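Local coordinates for pseudouridine synthase (Pyrococcus abyssi, PDB 2AUS), which probably isomerises specific uridines in RNA to pseudouridine, at residues A[263-274]-A[309-320]. Residues are numbered along the deposited sequence; the frame is centred on the assembly and turned at random.
Sequences VAHGANLTVPGI and MIERSKGIAVDV
L269 O accepts two backbone N-H groups, from A317 N at 2.8 Å and V318 N at 3.3 Å, because A317 and V318 both lie opposite this one residue of the short strand 269-270. On either side of this fork, V318 O takes the N-H of L269 and G315 O that of V271, the latter 3.1 Å long and nearly straight. Where the strand gives out, N268 continues the pairing with its side chain: OD1 accepts V320 N (3.0 Å), which lies 35° above the amide plane, and a water joins OD1 to V320 O. At the other end V271 sets its forked side chain into the turn after helix 306-311; a chi1 of 176° turns CG1 away from the backbone N and onto the carbonyl oxygens of M309 and R312, both hydrogen-bonded by K21 NZ, while CG2 rests on those of K314 and G315. The small A317 lets I274 CD1 come within 3.7 Å of its CB, and M309 SD meets that isoleucine CD1. G315 has a positive phi that suits glycine. On the face of the sheet that L269 and V318 share, both pack on I253 of strand 252-255. Two residues opposite one make a classic beta bulge, here joining an edge strand to 316-323 in the PUA domain's sheet.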
loop_
_atom_site.group_PDB
_atom_site.type_symbol
_atom_site.label_atom_id
_atom_site.label_comp_id
_atom_site.label_asym_id
_atom_site.label_seq_id
_atom_site.Cartn_x
_atom_site.Cartn_y
_atom_site.Cartn_z
ATOM N N VAL A 263 23.342 -40.388 4.211
ATOM C CA VAL A 263 23.239 -39.102 3.539
ATOM C C VAL A 263 22.710 -38.044 4.502
ATOM O O VAL A 263 23.166 -36.904 4.490
ATOM C CB VAL A 263 22.312 -39.179 2.298
ATOM C CG1 VAL A 263 22.063 -37.793 1.750
ATOM C CG2 VAL A 263 22.947 -40.047 1.232
ATOM N N ALA A 264 21.750 -38.423 5.339
ATOM C CA ALA A 264 21.189 -37.492 6.314
ATOM C C ALA A 264 22.273 -37.033 7.297
ATOM O O ALA A 264 22.188 -35.937 7.861
ATOM C CB ALA A 264 20.047 -38.151 7.081
ATOM N N HIS A 265 23.276 -37.880 7.516
ATOM C CA HIS A 265 24.360 -37.541 8.426
ATOM C C HIS A 265 25.532 -36.850 7.730
ATOM O O HIS A 265 26.627 -36.772 8.287
ATOM C CB HIS A 265 24.854 -38.789 9.160
ATOM C CG HIS A 265 23.929 -39.259 10.241
ATOM N ND1 HIS A 265 22.658 -39.723 9.981
ATOM C CD2 HIS A 265 24.082 -39.317 11.586
ATOM C CE1 HIS A 265 22.066 -40.046 11.118
ATOM N NE2 HIS A 265 22.909 -39.809 12.107
ATOM N N GLY A 266 25.309 -36.371 6.508
ATOM C CA GLY A 266 26.355 -35.651 5.801
ATOM C C GLY A 266 27.196 -36.338 4.740
ATOM O O GLY A 266 27.984 -35.673 4.070
ATOM N N ALA A 267 27.048 -37.646 4.571
ATOM C CA ALA A 267 27.837 -38.359 3.570
ATOM C C ALA A 267 27.308 -38.147 2.159
ATOM O O ALA A 267 26.164 -37.734 1.965
ATOM C CB ALA A 267 27.851 -39.845 3.881
ATOM N N ASN A 268 28.156 -38.408 1.171
ATOM C CA ASN A 268 27.732 -38.299 -0.214
ATOM C C ASN A 268 27.081 -39.635 -0.532
ATOM O O ASN A 268 27.323 -40.619 0.158
ATOM C CB ASN A 268 28.922 -38.069 -1.146
ATOM C CG ASN A 268 29.418 -36.645 -1.111
ATOM O OD1 ASN A 268 28.626 -35.705 -1.043
ATOM N ND2 ASN A 268 30.736 -36.472 -1.174
ATOM N N LEU A 269 26.257 -39.680 -1.569
ATOM C CA LEU A 269 25.588 -40.929 -1.927
ATOM C C LEU A 269 26.493 -41.840 -2.740
ATOM O O LEU A 269 27.084 -41.420 -3.733
ATOM C CB LEU A 269 24.319 -40.634 -2.737
ATOM C CG LEU A 269 23.561 -41.843 -3.293
ATOM C CD1 LEU A 269 23.013 -42.669 -2.144
ATOM C CD2 LEU A 269 22.438 -41.367 -4.210
ATOM N N THR A 270 26.598 -43.095 -2.323
ATOM C CA THR A 270 27.412 -44.049 -3.055
ATOM C C THR A 270 26.481 -44.958 -3.844
ATOM O O THR A 270 25.320 -45.145 -3.478
ATOM C CB THR A 270 28.292 -44.898 -2.109
ATOM O OG1 THR A 270 27.462 -45.640 -1.210
ATOM C CG2 THR A 270 29.218 -43.997 -1.296
ATOM N N VAL A 271 27.003 -45.508 -4.931
ATOM C CA VAL A 271 26.262 -46.399 -5.819
ATOM C C VAL A 271 25.502 -47.532 -5.124
ATOM O O VAL A 271 24.358 -47.828 -5.476
ATOM C CB VAL A 271 27.224 -47.004 -6.882
ATOM C CG1 VAL A 271 26.492 -48.016 -7.763
ATOM C CG2 VAL A 271 27.816 -45.876 -7.724
ATOM N N PRO A 272 26.130 -48.189 -4.137
ATOM C CA PRO A 272 25.498 -49.294 -3.403
ATOM C C PRO A 272 24.193 -48.921 -2.694
ATOM O O PRO A 272 23.407 -49.795 -2.339
ATOM C CB PRO A 272 26.580 -49.703 -2.399
ATOM C CG PRO A 272 27.848 -49.357 -3.107
ATOM C CD PRO A 272 27.527 -48.006 -3.698
ATOM N N GLY A 273 23.975 -47.628 -2.479
ATOM C CA GLY A 273 22.766 -47.192 -1.806
ATOM C C GLY A 273 21.598 -46.925 -2.742
ATOM O O GLY A 273 20.476 -46.692 -2.291
ATOM N N ILE A 274 21.854 -46.971 -4.044
ATOM C CA ILE A 274 20.820 -46.710 -5.043
ATOM C C ILE A 274 19.899 -47.900 -5.306
ATOM O O ILE A 274 20.358 -49.014 -5.540
ATOM C CB ILE A 274 21.466 -46.286 -6.371
ATOM C CG1 ILE A 274 22.342 -45.051 -6.138
ATOM C CG2 ILE A 274 20.394 -46.031 -7.419
ATOM C CD1 ILE A 274 23.143 -44.631 -7.350
ATOM N N MET A 309 25.761 -45.481 -12.988
ATOM C CA MET A 309 25.208 -45.807 -11.679
ATOM C C MET A 309 24.613 -47.208 -11.660
ATOM O O MET A 309 24.640 -47.894 -10.633
ATOM C CB MET A 309 24.160 -44.767 -11.264
ATOM C CG MET A 309 24.774 -43.435 -10.867
ATOM S SD MET A 309 23.590 -42.230 -10.248
ATOM C CE MET A 309 23.776 -40.902 -11.448
ATOM N N ILE A 310 24.088 -47.643 -12.800
ATOM C CA ILE A 310 23.509 -48.971 -12.889
ATOM C C ILE A 310 24.595 -50.028 -13.072
ATOM O O ILE A 310 24.561 -51.079 -12.427
ATOM C CB ILE A 310 22.529 -49.073 -14.065
ATOM C CG1 ILE A 310 21.399 -48.060 -13.890
ATOM C CG2 ILE A 310 21.958 -50.483 -14.141
ATOM C CD1 ILE A 310 20.500 -47.950 -15.092
ATOM N N GLU A 311 25.564 -49.738 -13.935
ATOM C CA GLU A 311 26.650 -50.677 -14.214
ATOM C C GLU A 311 27.624 -50.856 -13.054
ATOM O O GLU A 311 27.826 -51.970 -12.574
ATOM C CB GLU A 311 27.434 -50.232 -15.452
ATOM C CG GLU A 311 26.594 -50.055 -16.698
ATOM C CD GLU A 311 27.394 -49.512 -17.869
ATOM O OE1 GLU A 311 28.088 -48.483 -17.697
ATOM O OE2 GLU A 311 27.327 -50.117 -18.962
ATOM N N ARG A 312 28.235 -49.758 -12.618
ATOM C CA ARG A 312 29.197 -49.800 -11.525
ATOM C C ARG A 312 28.569 -50.313 -10.243
ATOM O O ARG A 312 27.350 -50.441 -10.145
ATOM C CB ARG A 312 29.808 -48.413 -11.306
ATOM C CG ARG A 312 30.604 -47.934 -12.511
ATOM C CD ARG A 312 31.100 -46.509 -12.357
ATOM N NE ARG A 312 31.776 -46.051 -13.569
ATOM C CZ ARG A 312 32.090 -44.783 -13.820
ATOM N NH1 ARG A 312 31.791 -43.832 -12.939
ATOM N NH2 ARG A 312 32.692 -44.461 -14.958
ATOM N N SER A 313 29.408 -50.618 -9.261
ATOM C CA SER A 313 28.927 -51.135 -7.989
ATOM C C SER A 313 29.531 -50.368 -6.828
ATOM O O SER A 313 29.253 -50.665 -5.667
ATOM C CB SER A 313 29.279 -52.617 -7.856
ATOM O OG SER A 313 30.686 -52.809 -7.915
ATOM N N LYS A 314 30.365 -49.383 -7.148
ATOM C CA LYS A 314 31.008 -48.573 -6.125
ATOM C C LYS A 314 31.307 -47.168 -6.621
ATOM O O LYS A 314 31.144 -46.865 -7.804
ATOM C CB LYS A 314 32.296 -49.254 -5.650
ATOM C CG LYS A 314 33.259 -49.625 -6.767
ATOM C CD LYS A 314 34.345 -50.578 -6.271
ATOM C CE LYS A 314 33.739 -51.880 -5.745
ATOM N NZ LYS A 314 34.757 -52.828 -5.192
ATOM N N GLY A 315 31.735 -46.309 -5.703
ATOM C CA GLY A 315 32.052 -44.942 -6.061
ATOM C C GLY A 315 30.965 -43.975 -5.635
ATOM O O GLY A 315 29.858 -44.386 -5.277
ATOM N N ILE A 316 31.288 -42.687 -5.668
ATOM C CA ILE A 316 30.343 -41.648 -5.300
ATOM C C ILE A 316 29.432 -41.358 -6.487
ATOM O O ILE A 316 29.896 -40.992 -7.569
ATOM C CB ILE A 316 31.077 -40.366 -4.887
ATOM C CG1 ILE A 316 31.916 -40.650 -3.639
ATOM C CG2 ILE A 316 30.078 -39.245 -4.620
ATOM C CD1 ILE A 316 32.750 -39.474 -3.180
ATOM N N ALA A 317 28.131 -41.540 -6.287
ATOM C CA ALA A 317 27.175 -41.299 -7.354
ATOM C C ALA A 317 26.719 -39.845 -7.346
ATOM O O ALA A 317 26.481 -39.255 -8.399
ATOM C CB ALA A 317 25.981 -42.229 -7.202
ATOM N N VAL A 318 26.602 -39.261 -6.160
ATOM C CA VAL A 318 26.167 -37.874 -6.059
ATOM C C VAL A 318 26.896 -37.062 -5.000
ATOM O O VAL A 318 27.087 -37.519 -3.871
ATOM C CB VAL A 318 24.658 -37.771 -5.730
ATOM C CG1 VAL A 318 24.247 -36.303 -5.658
ATOM C CG2 VAL A 318 23.835 -38.508 -6.778
ATOM N N ASP A 319 27.297 -35.852 -5.375
ATOM C CA ASP A 319 27.946 -34.947 -4.441
ATOM C C ASP A 319 26.827 -34.118 -3.833
ATOM O O ASP A 319 26.320 -33.186 -4.456
ATOM C CB ASP A 319 28.949 -34.037 -5.149
ATOM C CG ASP A 319 30.378 -34.500 -4.959
ATOM O OD1 ASP A 319 30.756 -34.782 -3.801
ATOM O OD2 ASP A 319 31.128 -34.575 -5.956
ATOM N N VAL A 320 26.432 -34.475 -2.618
ATOM C CA VAL A 320 25.345 -33.791 -1.930
ATOM C C VAL A 320 25.661 -32.336 -1.614
ATOM O O VAL A 320 26.671 -32.032 -0.982
ATOM C CB VAL A 320 24.975 -34.545 -0.634
ATOM C CG1 VAL A 320 23.870 -33.808 0.103
ATOM C CG2 VAL A 320 24.539 -35.968 -0.973
HETATM O O HOH W 1 28.888 -33.428 0.360
#